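Local coordinates for DNA repair protein XRCC1 (Homo sapiens, PDB 3LQC) that scaffolds DNA single-strand break repair by assembling repair-protein complexes and binds poly-ADP-ribose on PARP1, limiting that enzyme's activity, at residues 13-16 with 22-25; 32-37 with 41-46; 82-87 with 127-132. All blocks are in the same frame, centred on the assembly; numbering follows the deposited sequence.

Interaction 1: 13-16 with 22-25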
ATOM      1  N   SER A  13      -3.712 -37.088  -7.130  1.00 39.83           N
ATOM      2  CA  SER A  13      -4.597 -38.146  -7.584  1.00 36.10           C
ATOM      3  C   SER A  13      -5.619 -38.577  -6.552  1.00 43.19           C
ATOM      4  O   SER A  13      -6.791 -38.208  -6.640  1.00 54.02           O
ATOM      5  CB  SER A  13      -3.786 -39.329  -8.085  1.00 40.48           C
ATOM      6  OG  SER A  13      -3.081 -38.939  -9.250  1.00 44.58           O
ATOM      7  N   SER A  14      -5.189 -39.361  -5.576  1.00 37.11           N
ATOM      8  CA  SER A  14      -6.128 -39.851  -4.575  1.00 42.56           C
ATOM      9  C   SER A  14      -6.005 -39.029  -3.306  1.00 43.65           C
ATOM     10  O   SER A  14      -5.860 -39.563  -2.198  1.00 43.69           O
ATOM     11  CB  SER A  14      -5.911 -41.340  -4.305  1.00 37.66           C
ATOM     12  OG  SER A  14      -6.205 -42.088  -5.471  1.00 35.97           O
ATOM     13  N   GLN A  15      -6.057 -37.715  -3.489  1.00 37.24           N
ATOM     14  CA  GLN A  15      -5.941 -36.781  -2.388  1.00 36.27           C
ATOM     15  C   GLN A  15      -6.569 -35.453  -2.767  1.00 36.06           C
ATOM     16  O   GLN A  15      -6.546 -35.062  -3.935  1.00 36.48           O
ATOM     17  CB  GLN A  15      -4.472 -36.587  -2.003  1.00 34.04           C
ATOM     18  CG  GLN A  15      -3.519 -36.574  -3.176  1.00 40.26           C
ATOM     19  CD  GLN A  15      -2.062 -36.592  -2.752  1.00 32.23           C
ATOM     20  OE1 GLN A  15      -1.742 -36.409  -1.581  1.00 35.68           O
ATOM     21  NE2 GLN A  15      -1.171 -36.813  -3.709  1.00 29.78           N
ATOM     22  N   ASP A  16      -7.148 -34.769  -1.784  1.00 32.24           N
ATOM     23  CA  ASP A  16      -7.649 -33.425  -2.017  1.00 34.10           C
ATOM     24  C   ASP A  16      -6.510 -32.408  -1.937  1.00 31.96           C
ATOM     25  O   ASP A  16      -5.414 -32.721  -1.465  1.00 32.76           O
ATOM     26  CB  ASP A  16      -8.802 -33.070  -1.067  1.00 31.09           C
ATOM     27  CG  ASP A  16      -8.372 -32.968   0.391  1.00 37.61           C
ATOM     28  OD1 ASP A  16      -7.228 -33.338   0.723  1.00 31.33           O
ATOM     29  OD2 ASP A  16      -9.200 -32.511   1.214  1.00 44.84           O
ATOM     30  N   GLU A  22       0.269 -30.870   1.511  1.00 30.08           N
ATOM     31  CA  GLU A  22       1.044 -31.341   2.646  1.00 29.05           C
ATOM     32  C   GLU A  22       2.101 -32.319   2.180  1.00 30.90           C
ATOM     33  O   GLU A  22       3.258 -32.238   2.585  1.00 38.85           O
ATOM     34  CB  GLU A  22       0.138 -31.994   3.679  1.00 32.07           C
ATOM     35  CG  GLU A  22       0.886 -32.683   4.799  1.00 42.79           C
ATOM     36  CD  GLU A  22      -0.044 -33.114   5.910  1.00 52.74           C
ATOM     37  OE1 GLU A  22       0.451 -33.407   7.018  1.00 52.88           O
ATOM     38  OE2 GLU A  22      -1.273 -33.143   5.674  1.00 55.28           O
ATOM     39  N   ASN A  23       1.696 -33.239   1.314  1.00 31.50           N
ATOM     40  CA  ASN A  23       2.616 -34.214   0.754  1.00 32.75           C
ATOM     41  C   ASN A  23       3.626 -33.597  -0.205  1.00 29.94           C
ATOM     42  O   ASN A  23       4.770 -34.040  -0.288  1.00 29.74           O
ATOM     43  CB  ASN A  23       1.838 -35.318   0.049  1.00 36.09           C
ATOM     44  CG  ASN A  23       1.297 -36.339   1.013  1.00 41.15           C
ATOM     45  OD1 ASN A  23       1.930 -36.640   2.025  1.00 42.92           O
ATOM     46  ND2 ASN A  23       0.121 -36.884   0.708  1.00 39.75           N
ATOM     47  N   LEU A  24       3.198 -32.582  -0.944  1.00 27.80           N
ATOM     48  CA  LEU A  24       4.104 -31.927  -1.866  1.00 28.92           C
ATOM     49  C   LEU A  24       5.214 -31.273  -1.074  1.00 27.10           C
ATOM     50  O   LEU A  24       6.378 -31.467  -1.366  1.00 25.49           O
ATOM     51  CB  LEU A  24       3.376 -30.877  -2.719  1.00 31.52           C
ATOM     52  CG  LEU A  24       4.236 -30.015  -3.660  1.00 24.69           C
ATOM     53  CD1 LEU A  24       5.171 -30.875  -4.502  1.00 28.00           C
ATOM     54  CD2 LEU A  24       3.362 -29.174  -4.565  1.00 28.30           C
ATOM     55  N   LEU A  25       4.838 -30.507  -0.055  1.00 26.54           N
ATOM     56  CA  LEU A  25       5.782 -29.647   0.641  1.00 25.29           C
ATOM     57  C   LEU A  25       6.860 -30.428   1.391  1.00 37.35           C
ATOM     58  O   LEU A  25       7.996 -29.974   1.504  1.00 35.38           O
ATOM     59  CB  LEU A  25       5.036 -28.696   1.574  1.00 28.11           C
ATOM     60  CG  LEU A  25       4.240 -27.609   0.837  1.00 29.99           C
ATOM     61  CD1 LEU A  25       3.321 -26.836   1.773  1.00 29.10           C
ATOM     62  CD2 LEU A  25       5.179 -26.663   0.110  1.00 25.13           C
TER
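Gln15 and Asn23 join side chain to side chain where the loop after strand 7-12 runs into helix 17-25, at the surface of the XRCC1 N-terminal domain, a β-sandwich. The fold brings the two segments into one neighbourhood but keeps their backbones well apart, the nearest CA atoms, those of Gln15 and Asn23, being 9.5 Å from each other. Only the two terminal amides therefore meet, glutamine supplying most of the reach, and the contact is small, burying 60 Å² in all.

Covalent and capping interactions set the frame. The disulfide between Cys12 and Cys20 ties the end of strand 7-12 to the first turn of the helix just beside this contact. Asp16 occupies the N-cap position: its short acidic side chain caps a backbone N of the first turn, and OD1 hydrogen-bonds to His19 ND1. On the inner side of the helix, Leu24 turns its apolar branches to His8 and Val10 of strand 7-12, as suits a buried leucine.

Hydrogen bonding supplies the direct link. Gln15 starts from a chi1 of 38°, short of the staggered value, and then runs extended, carrying the amide across to the helix. A glutamine suits this place because its extra methylene spans the gap, whereas the shorter asparagine suffices on the helix. The two amide planes are turned 53° apart. Both residues also touch a crystal neighbour, which may influence their poses. Asn23 ND2 donates to Gln15 OE1 at 3.0 Å, nearly straight at 163°, with OE1 in the plane of the Asn23 amide and ND2 in that of the Gln15 carbonyl.

Interaction 2: 32-37 with 41-46. With CO3 (carbonate ion), chain D.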
ATOM      1  N   LYS A  32      14.143 -30.908  -3.654  1.00 30.53           N
ATOM      2  CA  LYS A  32      15.247 -30.879  -4.606  1.00 31.38           C
ATOM      3  C   LYS A  32      14.972 -29.872  -5.713  1.00 32.03           C
ATOM      4  O   LYS A  32      15.872 -29.170  -6.159  1.00 32.35           O
ATOM      5  CB  LYS A  32      15.472 -32.257  -5.217  1.00 33.97           C
ATOM      6  CG  LYS A  32      15.831 -33.327  -4.204  1.00 50.18           C
ATOM      7  CD  LYS A  32      15.724 -34.715  -4.821  1.00 61.86           C
ATOM      8  CE  LYS A  32      16.022 -35.806  -3.806  1.00 64.88           C
ATOM      9  NZ  LYS A  32      15.636 -37.158  -4.312  1.00 74.03           N
ATOM     10  N   TRP A  33      13.725 -29.819  -6.171  1.00 30.63           N
ATOM     11  CA  TRP A  33      13.336 -28.837  -7.173  1.00 30.07           C
ATOM     12  C   TRP A  33      13.517 -27.435  -6.622  1.00 28.33           C
ATOM     13  O   TRP A  33      14.034 -26.553  -7.300  1.00 24.86           O
ATOM     14  CB  TRP A  33      11.879 -29.027  -7.590  1.00 27.51           C
ATOM     15  CG  TRP A  33      11.406 -27.984  -8.546  1.00 29.15           C
ATOM     16  CD1 TRP A  33      11.533 -28.000  -9.902  1.00 25.68           C
ATOM     17  CD2 TRP A  33      10.730 -26.756  -8.218  1.00 25.22           C
ATOM     18  NE1 TRP A  33      10.973 -26.862 -10.443  1.00 27.79           N
ATOM     19  CE2 TRP A  33      10.476 -26.086  -9.433  1.00 25.72           C
ATOM     20  CE3 TRP A  33      10.316 -26.168  -7.018  1.00 23.64           C
ATOM     21  CZ2 TRP A  33       9.825 -24.845  -9.480  1.00 21.47           C
ATOM     22  CZ3 TRP A  33       9.670 -24.939  -7.070  1.00 27.52           C
ATOM     23  CH2 TRP A  33       9.432 -24.292  -8.294  1.00 20.13           C
ATOM     24  N   ARG A  34      13.077 -27.244  -5.384  1.00 27.51           N
ATOM     25  CA  ARG A  34      13.167 -25.951  -4.738  1.00 26.52           C
ATOM     26  C   ARG A  34      14.629 -25.556  -4.570  1.00 31.08           C
ATOM     27  O   ARG A  34      15.000 -24.395  -4.765  1.00 29.70           O
ATOM     28  CB  ARG A  34      12.464 -25.996  -3.386  1.00 26.10           C
ATOM     29  CG  ARG A  34      12.345 -24.648  -2.726  1.00 29.25           C
ATOM     30  CD  ARG A  34      11.691 -23.672  -3.672  1.00 28.84           C
ATOM     31  NE  ARG A  34      11.761 -22.298  -3.187  1.00 31.59           N
ATOM     32  CZ  ARG A  34      12.663 -21.406  -3.583  1.00 24.97           C
ATOM     33  NH1 ARG A  34      13.591 -21.728  -4.475  1.00 27.59           N
ATOM     34  NH2 ARG A  34      12.626 -20.182  -3.092  1.00 25.77           N
ATOM     35  N   ALA A  35      15.459 -26.530  -4.207  1.00 29.66           N
ATOM     36  CA  ALA A  35      16.897 -26.310  -4.127  1.00 31.49           C
ATOM     37  C   ALA A  35      17.447 -25.822  -5.470  1.00 31.80           C
ATOM     38  O   ALA A  35      18.233 -24.874  -5.519  1.00 34.49           O
ATOM     39  CB  ALA A  35      17.618 -27.587  -3.683  1.00 28.48           C
ATOM     40  N   ALA A  36      17.028 -26.468  -6.556  1.00 24.56           N
ATOM     41  CA  ALA A  36      17.483 -26.098  -7.893  1.00 29.60           C
ATOM     42  C   ALA A  36      17.062 -24.679  -8.293  1.00 36.90           C
ATOM     43  O   ALA A  36      17.624 -24.098  -9.222  1.00 35.70           O
ATOM     44  CB  ALA A  36      16.991 -27.105  -8.923  1.00 30.84           C
ATOM     45  N   LYS A  37      16.082 -24.124  -7.584  1.00 32.53           N
ATOM     46  CA  LYS A  37      15.550 -22.807  -7.908  1.00 31.02           C
ATOM     47  C   LYS A  37      16.005 -21.750  -6.907  1.00 34.19           C
ATOM     48  O   LYS A  37      15.439 -20.658  -6.846  1.00 28.97           O
ATOM     49  CB  LYS A  37      14.022 -22.847  -7.959  1.00 28.01           C
ATOM     50  CG  LYS A  37      13.479 -23.835  -8.957  1.00 29.58           C
ATOM     51  CD  LYS A  37      14.074 -23.578 -10.322  1.00 30.67           C
ATOM     52  CE  LYS A  37      13.580 -24.583 -11.333  1.00 25.32           C
ATOM     53  NZ  LYS A  37      14.138 -24.272 -12.671  1.00 28.75           N
ATOM     54  N   LYS A  41      13.416 -15.013  -7.275  1.00 22.28           N
ATOM     55  CA  LYS A  41      12.564 -14.047  -6.571  1.00 19.41           C
ATOM     56  C   LYS A  41      11.136 -14.541  -6.352  1.00 22.91           C
ATOM     57  O   LYS A  41      10.436 -14.069  -5.448  1.00 23.95           O
ATOM     58  CB  LYS A  41      12.508 -12.727  -7.343  1.00 24.59           C
ATOM     59  CG  LYS A  41      13.788 -11.912  -7.278  1.00 35.05           C
ATOM     60  CD  LYS A  41      13.812 -10.834  -8.351  1.00 33.87           C
ATOM     61  CE  LYS A  41      15.132 -10.073  -8.323  1.00 43.58           C
ATOM     62  NZ  LYS A  41      15.307  -9.200  -9.522  1.00 47.40           N
ATOM     63  N   THR A  42      10.689 -15.476  -7.180  1.00 18.28           N
ATOM     64  CA  THR A  42       9.351 -16.022  -7.019  1.00 19.38           C
ATOM     65  C   THR A  42       9.263 -17.458  -7.507  1.00 20.79           C
ATOM     66  O   THR A  42       9.915 -17.830  -8.479  1.00 21.58           O
ATOM     67  CB  THR A  42       8.289 -15.152  -7.734  1.00 20.84           C
ATOM     68  OG1 THR A  42       7.096 -15.917  -7.904  1.00 22.25           O
ATOM     69  CG2 THR A  42       8.772 -14.718  -9.096  1.00 25.85           C
ATOM     70  N   ILE A  43       8.462 -18.267  -6.820  1.00 21.19           N
ATOM     71  CA  ILE A  43       8.189 -19.629  -7.263  1.00 17.32           C
ATOM     72  C   ILE A  43       6.719 -19.925  -7.044  1.00 16.61           C
ATOM     73  O   ILE A  43       6.087 -19.317  -6.189  1.00 18.30           O
ATOM     74  CB  ILE A  43       8.997 -20.675  -6.468  1.00 23.36           C
ATOM     75  CG1 ILE A  43       8.671 -20.561  -4.980  1.00 20.83           C
ATOM     76  CG2 ILE A  43      10.494 -20.519  -6.713  1.00 21.01           C
ATOM     77  CD1 ILE A  43       8.795 -21.845  -4.245  1.00 22.98           C
ATOM     78  N   SER A  44       6.173 -20.862  -7.809  1.00 16.25           N
ATOM     79  CA  SER A  44       4.821 -21.342  -7.558  1.00 13.86           C
ATOM     80  C   SER A  44       4.768 -22.860  -7.571  1.00 16.02           C
ATOM     81  O   SER A  44       5.632 -23.518  -8.148  1.00 17.24           O
ATOM     82  CB  SER A  44       3.876 -20.821  -8.621  1.00 14.10           C
ATOM     83  OG  SER A  44       4.306 -21.267  -9.891  1.00 19.24           O
ATOM     84  N   VAL A  45       3.757 -23.414  -6.916  1.00 13.69           N
ATOM     85  CA  VAL A  45       3.398 -24.804  -7.123  1.00 15.94           C
ATOM     86  C   VAL A  45       1.988 -24.826  -7.691  1.00 17.74           C
ATOM     87  O   VAL A  45       1.165 -23.971  -7.365  1.00 17.32           O
ATOM     88  CB  VAL A  45       3.431 -25.635  -5.818  1.00 20.87           C
ATOM     89  CG1 VAL A  45       4.840 -25.715  -5.256  1.00 18.94           C
ATOM     90  CG2 VAL A  45       2.489 -25.054  -4.802  1.00 22.44           C
ATOM     91  N   VAL A  46       1.716 -25.788  -8.559  1.00 19.92           N
ATOM     92  CA  VAL A  46       0.372 -25.965  -9.071  1.00 15.27           C
ATOM     93  C   VAL A  46      -0.150 -27.330  -8.666  1.00 19.68           C
ATOM     94  O   VAL A  46       0.504 -28.350  -8.894  1.00 17.14           O
ATOM     95  CB  VAL A  46       0.307 -25.813 -10.594  1.00 16.75           C
ATOM     96  CG1 VAL A  46      -1.033 -26.332 -11.121  1.00 18.56           C
ATOM     97  CG2 VAL A  46       0.505 -24.359 -10.984  1.00 18.11           C
TER
HETATM   98  C   CO3 D 190       3.259 -18.961 -12.659  1.00 20.80           C
HETATM   99  O1  CO3 D 190       3.252 -20.082 -12.001  1.00 24.13           O
HETATM  100  O2  CO3 D 190       2.521 -18.840 -13.725  1.00 21.95           O
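Ile43, on strand 42-49, faces Trp33 and Arg34 of helix 28-36 and Lys37 just after it, packing the helix onto the mixed sheet of the β-sandwich. Ile43 CB lies 4.1 Å from Trp33 CH2, the far corner of an indole that approaches obliquely and has Lys37 CG over one face. Both branches then turn to Arg34. Ile43 CG2 sits over one face of the guanidinium, 3.9 Å from Arg34 CZ, and also grazes Lys37 CB. The other branch, directed by an Ile43 chi1 of 59°, leads through CG1 to the tip, where Ile43 CD1 comes to 3.2 Å from Arg34 NE and 3.5 Å from Arg34 CD. A β-branched residue suits the place: CG2 covers the guanidinium face and CD1 the CD-NE part, while CB is left to Trp33.

Strand alternation puts Ser44 on the opposite face of the sheet, where its small hydroxyl donates to a carbonate, probably from the crystallisation liquor, Ser44 OG to O1 being 2.6 Å.

Buried Arg34 also makes a cation-π contact with Phe142. The chemistry implies a division of labour: isoleucine covers the guanidinium face while NE, and more weakly NH1, bind the backbone oxygens of Phe142 and Lys37 respectively.

Interaction 3: 82-87 with 127-132. With CO3 (carbonate ion), chain D.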
ATOM      1  N   GLN A  82      -2.986 -16.796 -18.105  1.00 17.73           N
ATOM      2  CA  GLN A  82      -3.941 -15.697 -18.007  1.00 22.87           C
ATOM      3  C   GLN A  82      -5.346 -16.153 -17.649  1.00 19.78           C
ATOM      4  O   GLN A  82      -6.153 -15.359 -17.186  1.00 22.90           O
ATOM      5  CB  GLN A  82      -3.972 -14.887 -19.302  1.00 26.79           C
ATOM      6  CG  GLN A  82      -2.644 -14.258 -19.674  1.00 30.55           C
ATOM      7  CD  GLN A  82      -2.787 -13.233 -20.789  1.00 43.54           C
ATOM      8  OE1 GLN A  82      -3.431 -12.195 -20.617  1.00 39.15           O
ATOM      9  NE2 GLN A  82      -2.187 -13.521 -21.942  1.00 38.52           N
ATOM     10  N   ASP A  83      -5.640 -17.432 -17.855  1.00 22.43           N
ATOM     11  CA  ASP A  83      -6.969 -17.956 -17.563  1.00 17.50           C
ATOM     12  C   ASP A  83      -7.137 -18.270 -16.075  1.00 21.02           C
ATOM     13  O   ASP A  83      -8.214 -18.653 -15.638  1.00 23.30           O
ATOM     14  CB  ASP A  83      -7.262 -19.204 -18.405  1.00 16.84           C
ATOM     15  CG  ASP A  83      -7.205 -18.935 -19.898  1.00 24.45           C
ATOM     16  OD1 ASP A  83      -7.862 -17.976 -20.358  1.00 29.94           O
ATOM     17  OD2 ASP A  83      -6.506 -19.688 -20.620  1.00 31.47           O
ATOM     18  N   TYR A  84      -6.075 -18.128 -15.291  1.00 19.08           N
ATOM     19  CA  TYR A  84      -6.223 -18.312 -13.852  1.00 16.63           C
ATOM     20  C   TYR A  84      -6.943 -17.132 -13.235  1.00 19.06           C
ATOM     21  O   TYR A  84      -6.724 -15.978 -13.599  1.00 21.02           O
ATOM     22  CB  TYR A  84      -4.881 -18.556 -13.156  1.00 17.38           C
ATOM     23  CG  TYR A  84      -4.435 -19.991 -13.247  1.00 16.81           C
ATOM     24  CD1 TYR A  84      -3.836 -20.474 -14.400  1.00 14.56           C
ATOM     25  CD2 TYR A  84      -4.633 -20.870 -12.190  1.00 15.96           C
ATOM     26  CE1 TYR A  84      -3.440 -21.787 -14.498  1.00 16.90           C
ATOM     27  CE2 TYR A  84      -4.229 -22.195 -12.273  1.00 13.77           C
ATOM     28  CZ  TYR A  84      -3.637 -22.646 -13.432  1.00 17.17           C
ATOM     29  OH  TYR A  84      -3.235 -23.958 -13.545  1.00 19.99           O
ATOM     30  N   GLU A  85      -7.818 -17.442 -12.297  1.00 22.28           N
ATOM     31  CA  GLU A  85      -8.596 -16.444 -11.606  1.00 17.26           C
ATOM     32  C   GLU A  85      -8.000 -16.340 -10.209  1.00 18.92           C
ATOM     33  O   GLU A  85      -7.615 -17.351  -9.629  1.00 16.75           O
ATOM     34  CB  GLU A  85     -10.049 -16.917 -11.543  1.00 20.43           C
ATOM     35  CG  GLU A  85     -11.069 -15.825 -11.770  1.00 30.83           C
ATOM     36  CD  GLU A  85     -10.747 -14.970 -12.978  1.00 25.93           C
ATOM     37  OE1 GLU A  85     -10.739 -15.499 -14.111  1.00 25.95           O
ATOM     38  OE2 GLU A  85     -10.507 -13.759 -12.789  1.00 28.60           O
ATOM     39  N   VAL A  86      -7.897 -15.128  -9.670  1.00 20.34           N
ATOM     40  CA  VAL A  86      -7.390 -14.976  -8.308  1.00 19.33           C
ATOM     41  C   VAL A  86      -8.411 -15.447  -7.278  1.00 18.65           C
ATOM     42  O   VAL A  86      -9.569 -15.033  -7.286  1.00 22.98           O
ATOM     43  CB  VAL A  86      -6.969 -13.522  -7.979  1.00 16.42           C
ATOM     44  CG1 VAL A  86      -6.511 -13.422  -6.540  1.00 15.32           C
ATOM     45  CG2 VAL A  86      -5.864 -13.069  -8.898  1.00 16.82           C
ATOM     46  N   LEU A  87      -7.969 -16.321  -6.390  1.00 17.33           N
ATOM     47  CA  LEU A  87      -8.784 -16.729  -5.269  1.00 18.17           C
ATOM     48  C   LEU A  87      -8.390 -15.904  -4.048  1.00 22.09           C
ATOM     49  O   LEU A  87      -9.210 -15.197  -3.467  1.00 24.27           O
ATOM     50  CB  LEU A  87      -8.601 -18.219  -4.989  1.00 12.87           C
ATOM     51  CG  LEU A  87      -9.527 -18.702  -3.888  1.00 15.40           C
ATOM     52  CD1 LEU A  87     -10.951 -18.588  -4.382  1.00 17.57           C
ATOM     53  CD2 LEU A  87      -9.188 -20.120  -3.488  1.00 19.14           C
ATOM     54  N   ARG A 127      -7.562 -26.631 -10.747  1.00 18.07           N
ATOM     55  CA  ARG A 127      -6.196 -26.120 -10.712  1.00 19.12           C
ATOM     56  C   ARG A 127      -6.032 -25.098  -9.589  1.00 17.87           C
ATOM     57  O   ARG A 127      -6.770 -24.113  -9.512  1.00 21.64           O
ATOM     58  CB  ARG A 127      -5.812 -25.502 -12.054  1.00 20.27           C
ATOM     59  CG  ARG A 127      -5.845 -26.485 -13.209  1.00 19.38           C
ATOM     60  CD  ARG A 127      -4.774 -27.549 -13.063  1.00 17.33           C
ATOM     61  NE  ARG A 127      -4.800 -28.482 -14.190  1.00 21.05           N
ATOM     62  CZ  ARG A 127      -5.453 -29.641 -14.189  1.00 21.38           C
ATOM     63  NH1 ARG A 127      -6.130 -30.021 -13.115  1.00 19.72           N
ATOM     64  NH2 ARG A 127      -5.424 -30.425 -15.259  1.00 19.15           N
ATOM     65  N   VAL A 128      -5.077 -25.351  -8.705  1.00 17.73           N
ATOM     66  CA  VAL A 128      -4.749 -24.420  -7.642  1.00 14.99           C
ATOM     67  C   VAL A 128      -3.274 -24.008  -7.748  1.00 19.43           C
ATOM     68  O   VAL A 128      -2.367 -24.833  -7.631  1.00 15.69           O
ATOM     69  CB  VAL A 128      -5.032 -25.010  -6.249  1.00 17.61           C
ATOM     70  CG1 VAL A 128      -5.000 -23.911  -5.204  1.00 19.89           C
ATOM     71  CG2 VAL A 128      -6.392 -25.709  -6.224  1.00 18.62           C
ATOM     72  N   LYS A 129      -3.045 -22.722  -7.972  1.00 17.52           N
ATOM     73  CA  LYS A 129      -1.698 -22.199  -8.093  1.00 16.91           C
ATOM     74  C   LYS A 129      -1.382 -21.331  -6.885  1.00 17.51           C
ATOM     75  O   LYS A 129      -2.070 -20.337  -6.622  1.00 17.42           O
ATOM     76  CB  LYS A 129      -1.557 -21.391  -9.388  1.00 14.28           C
ATOM     77  CG  LYS A 129      -0.209 -20.729  -9.562  1.00 14.99           C
ATOM     78  CD  LYS A 129      -0.136 -19.957 -10.869  1.00 16.72           C
ATOM     79  CE  LYS A 129      -0.217 -20.883 -12.063  1.00 16.68           C
ATOM     80  NZ  LYS A 129       0.236 -20.202 -13.304  1.00 19.29           N
ATOM     81  N   ILE A 130      -0.351 -21.718  -6.143  1.00 15.68           N
ATOM     82  CA  ILE A 130       0.100 -20.934  -4.997  1.00 16.93           C
ATOM     83  C   ILE A 130       1.423 -20.247  -5.349  1.00 18.82           C
ATOM     84  O   ILE A 130       2.411 -20.914  -5.647  1.00 15.47           O
ATOM     85  CB  ILE A 130       0.280 -21.808  -3.744  1.00 14.61           C
ATOM     86  CG1 ILE A 130      -1.045 -22.464  -3.348  1.00 18.32           C
ATOM     87  CG2 ILE A 130       0.813 -20.990  -2.598  1.00 13.92           C
ATOM     88  CD1 ILE A 130      -1.313 -23.784  -4.039  1.00 19.35           C
ATOM     89  N   VAL A 131       1.436 -18.918  -5.332  1.00 16.34           N
ATOM     90  CA  VAL A 131       2.629 -18.173  -5.723  1.00 16.44           C
ATOM     91  C   VAL A 131       3.308 -17.534  -4.525  1.00 14.79           C
ATOM     92  O   VAL A 131       2.696 -16.763  -3.796  1.00 16.54           O
ATOM     93  CB  VAL A 131       2.306 -17.087  -6.770  1.00 14.74           C
ATOM     94  CG1 VAL A 131       3.597 -16.501  -7.340  1.00 13.85           C
ATOM     95  CG2 VAL A 131       1.452 -17.666  -7.883  1.00 12.50           C
ATOM     96  N   CYS A 132       4.579 -17.862  -4.326  1.00 16.54           N
ATOM     97  CA  CYS A 132       5.358 -17.298  -3.230  1.00 14.05           C
ATOM     98  C   CYS A 132       6.383 -16.317  -3.771  1.00 13.57           C
ATOM     99  O   CYS A 132       7.211 -16.659  -4.613  1.00 18.55           O
ATOM    100  CB  CYS A 132       6.062 -18.409  -2.453  1.00 17.54           C
ATOM    101  SG  CYS A 132       4.967 -19.593  -1.658  1.00 19.00           S
TER
HETATM  102  C   CO3 D 190       3.259 -18.961 -12.659  1.00 20.80           C
HETATM  103  O1  CO3 D 190       3.252 -20.082 -12.001  1.00 24.13           O
HETATM  104  O2  CO3 D 190       2.521 -18.840 -13.725  1.00 21.95           O
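Tyr84 lays one face of its ring beneath the side-chain end of Lys129, with CE 4.0 Å from the ring centroid and almost on the normal. This CH-π contact continues into a cation-π one, Lys129 NZ standing 4.4 Å from the Tyr84 centroid and 21° off the normal. Lysine suits both roles, since its methylenes cover the ring and its ammonium carries charge past it. The Lys129 chain is extended as far as CD and then bends at chi3 (-66°), which brings CE over the ring. Nearer the backbone, Lys129 CB touches Tyr84 CE2 at 4.0 Å.

Arg127, two residues earlier on strand 125-133, packs through its aliphatic part. Its CB approaches the ring obliquely and comes within 3.4 Å of Tyr84 OH, while the guanidinium leads away. A tyrosine suits position 84: one flat face lies under Lys129 while the hydroxyl end reaches the Arg127 methylenes. Val46 of strand 42-49 also touches Tyr84.

Lys129 NZ reaches on to the carbonate, donating to its O2 at 2.7 Å; Ser44 and Arg7 hold the same ion. An aromatic face and an anion would both favour a positively charged lysine, consistent with a site able to accept a small anion.

From the N terminus the three contacts follow one another in series, none nesting in or crossing another. Interaction 1 joins the loop after strand 7-12 back onto helix 17-25, across five helical residues. Interaction 2 then closes the short loop that returns the chain from helix 28-36 into strand 42-49, and Leu24 CD2 meets Val45 CB at 3.8 Å to join the two. Interaction 3 closes a far longer excursion, 39 residues between its segments. Strands 42-49 and 125-133 are antiparallel neighbours, with a probable hydrogen bond between Ile43 O and Cys132 N, so the helix-to-strand contact and segment 82-87 are tied to neighbouring strands of one sheet, and interactions 2 and 3 both touch the carbonate.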